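Local coordinates for protein SmhA (Serratia marcescens, PDB 7A27) that is one component of the tripartite alpha-pore-forming toxin Smh and probably takes part in assembling its membrane pore, at residues Asn28-Thr42 with Lys55-Lys69. Residues are numbered along the deposited sequence; the frame is centred on the assembly and turned at random.
Sequences NQSYSNLLLSQQLLT and KAYQNQLRQQAQVFK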
loop_
_atom_site.group_PDB
_atom_site.type_symbol
_atom_site.label_atom_id
_atom_site.label_comp_id
_atom_site.label_asym_id
_atom_site.label_seq_id
_atom_site.Cartn_x
_atom_site.Cartn_y
_atom_site.Cartn_z
ATOM N N ASN A 28 0.831 -3.063 -2.451
ATOM C CA ASN A 28 -0.428 -3.391 -3.165
ATOM C C ASN A 28 -0.286 -2.963 -4.633
ATOM O O ASN A 28 -0.966 -3.538 -5.495
ATOM C CB ASN A 28 -1.648 -2.747 -2.505
ATOM C CG ASN A 28 -2.927 -3.523 -2.760
ATOM O OD1 ASN A 28 -2.891 -4.713 -3.082
ATOM N ND2 ASN A 28 -4.064 -2.861 -2.596
ATOM N N GLN A 29 0.567 -1.986 -4.904
ATOM C CA GLN A 29 0.874 -1.499 -6.274
ATOM C C GLN A 29 1.551 -2.668 -7.007
ATOM O O GLN A 29 1.159 -2.946 -8.167
ATOM C CB GLN A 29 1.732 -0.231 -6.152
ATOM C CG GLN A 29 1.904 0.582 -7.415
ATOM C CD GLN A 29 2.673 1.870 -7.180
ATOM O OE1 GLN A 29 3.307 2.071 -6.155
ATOM N NE2 GLN A 29 2.634 2.775 -8.148
ATOM N N SER A 30 2.493 -3.351 -6.327
ATOM C CA SER A 30 3.283 -4.488 -6.865
ATOM C C SER A 30 2.370 -5.707 -7.026
ATOM O O SER A 30 2.513 -6.400 -8.028
ATOM C CB SER A 30 4.495 -4.806 -6.010
ATOM O OG SER A 30 5.389 -3.704 -5.915
ATOM N N TYR A 31 1.449 -5.950 -6.098
ATOM C CA TYR A 31 0.485 -7.081 -6.181
ATOM C C TYR A 31 -0.513 -6.825 -7.309
ATOM O O TYR A 31 -0.968 -7.798 -7.896
ATOM C CB TYR A 31 -0.205 -7.361 -4.847
ATOM C CG TYR A 31 0.678 -7.954 -3.778
ATOM C CD1 TYR A 31 1.658 -8.884 -4.086
ATOM C CD2 TYR A 31 0.464 -7.675 -2.443
ATOM C CE1 TYR A 31 2.462 -9.441 -3.104
ATOM C CE2 TYR A 31 1.246 -8.231 -1.446
ATOM C CZ TYR A 31 2.249 -9.109 -1.784
ATOM O OH TYR A 31 3.015 -9.663 -0.822
ATOM N N SER A 32 -0.829 -5.569 -7.612
ATOM C CA SER A 32 -1.676 -5.216 -8.781
ATOM C C SER A 32 -0.901 -5.552 -10.054
ATOM O O SER A 32 -1.501 -6.158 -10.951
ATOM C CB SER A 32 -2.085 -3.778 -8.786
ATOM O OG SER A 32 -2.806 -3.492 -7.612
ATOM N N ASN A 33 0.381 -5.178 -10.117
ATOM C CA ASN A 33 1.229 -5.435 -11.302
ATOM C C ASN A 33 1.361 -6.946 -11.510
ATOM O O ASN A 33 1.423 -7.375 -12.679
ATOM C CB ASN A 33 2.601 -4.780 -11.178
ATOM C CG ASN A 33 2.576 -3.299 -11.475
ATOM O OD1 ASN A 33 1.920 -2.849 -12.427
ATOM N ND2 ASN A 33 3.323 -2.541 -10.679
ATOM N N LEU A 34 1.395 -7.721 -10.426
ATOM C CA LEU A 34 1.545 -9.190 -10.509
ATOM C C LEU A 34 0.273 -9.770 -11.143
ATOM O O LEU A 34 0.401 -10.598 -12.033
ATOM C CB LEU A 34 1.803 -9.766 -9.115
ATOM C CG LEU A 34 2.040 -11.270 -9.064
ATOM C CD1 LEU A 34 3.350 -11.659 -9.730
ATOM C CD2 LEU A 34 2.033 -11.754 -7.637
ATOM N N LEU A 35 -0.909 -9.333 -10.710
ATOM C CA LEU A 35 -2.219 -9.802 -11.247
ATOM C C LEU A 35 -2.373 -9.469 -12.733
ATOM O O LEU A 35 -3.026 -10.287 -13.458
ATOM C CB LEU A 35 -3.343 -9.136 -10.460
ATOM C CG LEU A 35 -3.655 -9.773 -9.116
ATOM C CD1 LEU A 35 -4.602 -8.872 -8.352
ATOM C CD2 LEU A 35 -4.253 -11.156 -9.303
ATOM N N LEU A 36 -1.804 -8.336 -13.171
ATOM C CA LEU A 36 -1.907 -7.824 -14.566
ATOM C C LEU A 36 -0.827 -8.439 -15.454
ATOM O O LEU A 36 -1.018 -8.383 -16.680
ATOM C CB LEU A 36 -1.795 -6.296 -14.550
ATOM C CG LEU A 36 -2.964 -5.573 -13.898
ATOM C CD1 LEU A 36 -2.626 -4.130 -13.572
ATOM C CD2 LEU A 36 -4.201 -5.650 -14.777
ATOM N N SER A 37 0.262 -8.964 -14.885
ATOM C CA SER A 37 1.391 -9.584 -15.632
ATOM C C SER A 37 1.111 -11.067 -15.840
ATOM O O SER A 37 1.523 -11.618 -16.866
ATOM C CB SER A 37 2.712 -9.375 -14.924
ATOM O OG SER A 37 2.983 -7.988 -14.785
ATOM N N GLN A 38 0.430 -11.675 -14.885
ATOM C CA GLN A 38 0.075 -13.112 -14.891
ATOM C C GLN A 38 -0.614 -13.450 -16.210
ATOM O O GLN A 38 -1.559 -12.758 -16.578
ATOM C CB GLN A 38 -0.822 -13.435 -13.685
ATOM C CG GLN A 38 -1.340 -14.866 -13.651
ATOM C CD GLN A 38 -0.226 -15.879 -13.712
ATOM O OE1 GLN A 38 0.732 -15.830 -12.944
ATOM N NE2 GLN A 38 -0.352 -16.813 -14.641
ATOM N N GLN A 39 -0.112 -14.485 -16.882
ATOM C CA GLN A 39 -0.687 -15.105 -18.091
ATOM C C GLN A 39 -2.138 -15.479 -17.763
ATOM O O GLN A 39 -2.374 -16.021 -16.689
ATOM C CB GLN A 39 0.163 -16.347 -18.398
ATOM C CG GLN A 39 0.089 -16.883 -19.820
ATOM C CD GLN A 39 0.727 -18.249 -19.993
ATOM O OE1 GLN A 39 0.778 -19.059 -19.064
ATOM N NE2 GLN A 39 1.163 -18.540 -21.215
ATOM N N LEU A 40 -3.087 -15.160 -18.631
ATOM C CA LEU A 40 -4.520 -15.549 -18.521
ATOM C C LEU A 40 -4.640 -17.045 -18.830
ATOM O O LEU A 40 -3.691 -17.633 -19.401
ATOM C CB LEU A 40 -5.349 -14.738 -19.531
ATOM C CG LEU A 40 -5.544 -13.252 -19.205
ATOM C CD1 LEU A 40 -5.727 -12.412 -20.456
ATOM C CD2 LEU A 40 -6.722 -13.076 -18.267
ATOM N N LEU A 41 -5.764 -17.647 -18.451
ATOM C CA LEU A 41 -6.081 -19.054 -18.792
ATOM C C LEU A 41 -6.774 -19.001 -20.149
ATOM O O LEU A 41 -7.805 -18.320 -20.220
ATOM C CB LEU A 41 -6.986 -19.661 -17.709
ATOM C CG LEU A 41 -7.462 -21.088 -17.965
ATOM C CD1 LEU A 41 -6.283 -22.038 -18.032
ATOM C CD2 LEU A 41 -8.448 -21.520 -16.900
ATOM N N THR A 42 -6.221 -19.626 -21.182
ATOM C CA THR A 42 -6.811 -19.601 -22.555
ATOM C C THR A 42 -7.578 -20.915 -22.791
ATOM O O THR A 42 -8.685 -20.859 -23.345
ATOM C CB THR A 42 -5.757 -19.307 -23.647
ATOM O OG1 THR A 42 -5.079 -20.492 -24.070
ATOM C CG2 THR A 42 -4.725 -18.274 -23.239
ATOM N N LYS A 55 -11.694 -17.948 -15.439
ATOM C CA LYS A 55 -11.566 -16.843 -16.432
ATOM C C LYS A 55 -12.337 -15.605 -15.948
ATOM O O LYS A 55 -11.803 -14.501 -16.110
ATOM C CB LYS A 55 -12.082 -17.265 -17.811
ATOM C CG LYS A 55 -11.160 -18.183 -18.604
ATOM C CD LYS A 55 -11.737 -18.618 -19.944
ATOM C CE LYS A 55 -10.830 -19.551 -20.727
ATOM N NZ LYS A 55 -11.519 -20.132 -21.903
ATOM N N ALA A 56 -13.542 -15.779 -15.389
ATOM C CA ALA A 56 -14.416 -14.689 -14.882
ATOM C C ALA A 56 -13.757 -14.018 -13.679
ATOM O O ALA A 56 -13.781 -12.782 -13.623
ATOM C CB ALA A 56 -15.779 -15.210 -14.503
ATOM N N TYR A 57 -13.214 -14.809 -12.750
ATOM C CA TYR A 57 -12.552 -14.305 -11.524
ATOM C C TYR A 57 -11.253 -13.598 -11.908
ATOM O O TYR A 57 -11.007 -12.484 -11.414
ATOM C CB TYR A 57 -12.307 -15.443 -10.533
ATOM C CG TYR A 57 -11.700 -15.058 -9.201
ATOM C CD1 TYR A 57 -12.296 -14.114 -8.374
ATOM C CD2 TYR A 57 -10.584 -15.719 -8.715
ATOM C CE1 TYR A 57 -11.768 -13.805 -7.133
ATOM C CE2 TYR A 57 -10.049 -15.430 -7.471
ATOM C CZ TYR A 57 -10.642 -14.472 -6.675
ATOM O OH TYR A 57 -10.105 -14.206 -5.451
ATOM N N GLN A 58 -10.449 -14.216 -12.771
ATOM C CA GLN A 58 -9.149 -13.653 -13.208
ATOM C C GLN A 58 -9.409 -12.301 -13.885
ATOM O O GLN A 58 -8.635 -11.346 -13.623
ATOM C CB GLN A 58 -8.407 -14.641 -14.114
ATOM C CG GLN A 58 -6.946 -14.283 -14.323
ATOM C CD GLN A 58 -6.155 -15.411 -14.935
ATOM O OE1 GLN A 58 -6.667 -16.228 -15.704
ATOM N NE2 GLN A 58 -4.870 -15.432 -14.617
ATOM N N ASN A 59 -10.479 -12.210 -14.680
ATOM C CA ASN A 59 -10.873 -10.971 -15.401
ATOM C C ASN A 59 -11.288 -9.906 -14.378
ATOM O O ASN A 59 -10.777 -8.787 -14.452
ATOM C CB ASN A 59 -12.010 -11.188 -16.398
ATOM C CG ASN A 59 -12.218 -9.950 -17.243
ATOM O OD1 ASN A 59 -13.206 -9.245 -17.057
ATOM N ND2 ASN A 59 -11.250 -9.636 -18.097
ATOM N N GLN A 60 -12.163 -10.263 -13.435
ATOM C CA GLN A 60 -12.715 -9.323 -12.439
ATOM C C GLN A 60 -11.574 -8.782 -11.561
ATOM O O GLN A 60 -11.656 -7.613 -11.163
ATOM C CB GLN A 60 -13.901 -9.995 -11.740
ATOM C CG GLN A 60 -14.669 -9.069 -10.795
ATOM C CD GLN A 60 -15.244 -7.805 -11.407
ATOM O OE1 GLN A 60 -14.938 -6.683 -10.966
ATOM N NE2 GLN A 60 -16.098 -7.982 -12.413
ATOM N N LEU A 61 -10.513 -9.563 -11.326
ATOM C CA LEU A 61 -9.331 -9.149 -10.508
ATOM C C LEU A 61 -8.462 -8.156 -11.291
ATOM O O LEU A 61 -8.030 -7.161 -10.693
ATOM C CB LEU A 61 -8.497 -10.366 -10.100
ATOM C CG LEU A 61 -9.056 -11.212 -8.959
ATOM C CD1 LEU A 61 -8.256 -12.493 -8.832
ATOM C CD2 LEU A 61 -9.066 -10.446 -7.642
ATOM N N ARG A 62 -8.205 -8.414 -12.572
ATOM C CA ARG A 62 -7.390 -7.507 -13.418
ATOM C C ARG A 62 -8.084 -6.144 -13.496
ATOM O O ARG A 62 -7.362 -5.131 -13.450
ATOM C CB ARG A 62 -7.133 -8.135 -14.788
ATOM C CG ARG A 62 -6.256 -9.373 -14.701
ATOM C CD ARG A 62 -6.349 -10.241 -15.928
ATOM N NE ARG A 62 -5.686 -9.656 -17.080
ATOM C CZ ARG A 62 -4.414 -9.840 -17.382
ATOM N NH1 ARG A 62 -3.634 -10.580 -16.612
ATOM N NH2 ARG A 62 -3.927 -9.258 -18.460
ATOM N N GLN A 63 -9.423 -6.108 -13.574
ATOM C CA GLN A 63 -10.203 -4.839 -13.590
ATOM C C GLN A 63 -9.894 -4.072 -12.300
ATOM O O GLN A 63 -9.563 -2.891 -12.390
ATOM C CB GLN A 63 -11.716 -5.047 -13.741
ATOM C CG GLN A 63 -12.114 -5.750 -15.031
ATOM C CD GLN A 63 -13.606 -5.817 -15.256
ATOM O OE1 GLN A 63 -14.352 -4.927 -14.891
ATOM N NE2 GLN A 63 -14.067 -6.870 -15.903
ATOM N N GLN A 64 -9.922 -4.731 -11.139
ATOM C CA GLN A 64 -9.714 -4.055 -9.831
ATOM C C GLN A 64 -8.249 -3.665 -9.644
ATOM O O GLN A 64 -8.010 -2.649 -8.958
ATOM C CB GLN A 64 -10.231 -4.933 -8.698
ATOM C CG GLN A 64 -11.731 -5.149 -8.804
ATOM C CD GLN A 64 -12.438 -3.826 -8.981
ATOM O OE1 GLN A 64 -12.105 -2.821 -8.346
ATOM N NE2 GLN A 64 -13.400 -3.808 -9.885
ATOM N N ALA A 65 -7.326 -4.444 -10.218
ATOM C CA ALA A 65 -5.870 -4.181 -10.183
ATOM C C ALA A 65 -5.593 -2.925 -11.006
ATOM O O ALA A 65 -4.875 -2.054 -10.501
ATOM C CB ALA A 65 -5.098 -5.365 -10.703
ATOM N N GLN A 66 -6.136 -2.845 -12.222
ATOM C CA GLN A 66 -6.018 -1.646 -13.099
ATOM C C GLN A 66 -6.591 -0.427 -12.362
ATOM O O GLN A 66 -5.909 0.603 -12.344
ATOM C CB GLN A 66 -6.718 -1.881 -14.436
ATOM C CG GLN A 66 -6.863 -0.646 -15.323
ATOM C CD GLN A 66 -7.621 -0.969 -16.590
ATOM O OE1 GLN A 66 -7.410 -2.005 -17.225
ATOM N NE2 GLN A 66 -8.510 -0.073 -16.988
ATOM N N VAL A 67 -7.772 -0.539 -11.752
ATOM C CA VAL A 67 -8.410 0.604 -11.038
ATOM C C VAL A 67 -7.470 1.092 -9.925
ATOM O O VAL A 67 -7.188 2.310 -9.864
ATOM C CB VAL A 67 -9.810 0.266 -10.509
ATOM C CG1 VAL A 67 -10.320 1.349 -9.579
ATOM C CG2 VAL A 67 -10.802 0.082 -11.641
ATOM N N PHE A 68 -6.998 0.194 -9.071
ATOM C CA PHE A 68 -6.050 0.560 -7.995
ATOM C C PHE A 68 -4.824 1.261 -8.598
ATOM O O PHE A 68 -4.483 2.371 -8.154
ATOM C CB PHE A 68 -5.579 -0.653 -7.192
ATOM C CG PHE A 68 -4.687 -0.263 -6.040
ATOM C CD1 PHE A 68 -5.231 0.191 -4.856
ATOM C CD2 PHE A 68 -3.312 -0.300 -6.152
ATOM C CE1 PHE A 68 -4.417 0.587 -3.809
ATOM C CE2 PHE A 68 -2.502 0.059 -5.082
ATOM C CZ PHE A 68 -3.053 0.516 -3.922
ATOM N N LYS A 69 -4.200 0.647 -9.599
ATOM C CA LYS A 69 -2.921 1.098 -10.206
ATOM C C LYS A 69 -3.057 2.504 -10.810
ATOM O O LYS A 69 -2.178 3.332 -10.521
ATOM C CB LYS A 69 -2.477 0.092 -11.272
ATOM C CG LYS A 69 -1.014 0.177 -11.673
ATOM C CD LYS A 69 -0.700 -0.536 -12.972
ATOM C CE LYS A 69 0.655 -0.124 -13.492
ATOM N NZ LYS A 69 0.770 -0.296 -14.954
HETATM O O HOH W 1 -8.692 -16.046 -18.262
#
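S32 and A65 mark the nearest approach of the two backbones, with 4.5 Å between their CA atoms, where helix 28-37 runs roughly antiparallel to helix 55-69. The axes of the two short helical segments come within 8.7 Å, with 140° between their N-to-C directions. From Q38 to L41 the chain leaves helical geometry and runs extended alongside helix 55-69. The small side chains of S32 and A65 permit the close approach, and L36 fits as a knob into the hole formed by R62, A65, Q66 and K69, its CG 3.8 Å from A65 CB. Toward the N-terminal side of 28-37, F68 has CG anti to its backbone N (chi1 -176°), which carries the ring to N28, whose side chain lies over one face. S32 OG is turned back to N28 O in a 2.8 Å hydrogen bond.

Beyond S37, where helix 28-37 ends, polar side chains of helix 55-69 take over. R62 bends at chi3 (72°), bringing NH1 to Q38 O in a weak hydrogen bond of 3.0 Å, while L40 covers a guanidinium face, its CG 4.0 Å above the centre. Extended Q58 addresses the backbone with both ends of its amide: OE1 accepts from L41 N at 3.2 Å, and NE2 donates weakly to Q39 O. Water 1 bridges L41 O and Q58 OE1. Q38 directs its own amide to M232 and S234 of strand 230-237, tying the extended chain to the small antiparallel sheet. The paired helices 14-37 and 48-96 belong to the elongated helical bundle, an architecture consistent with the soluble state of an alpha-pore-forming toxin.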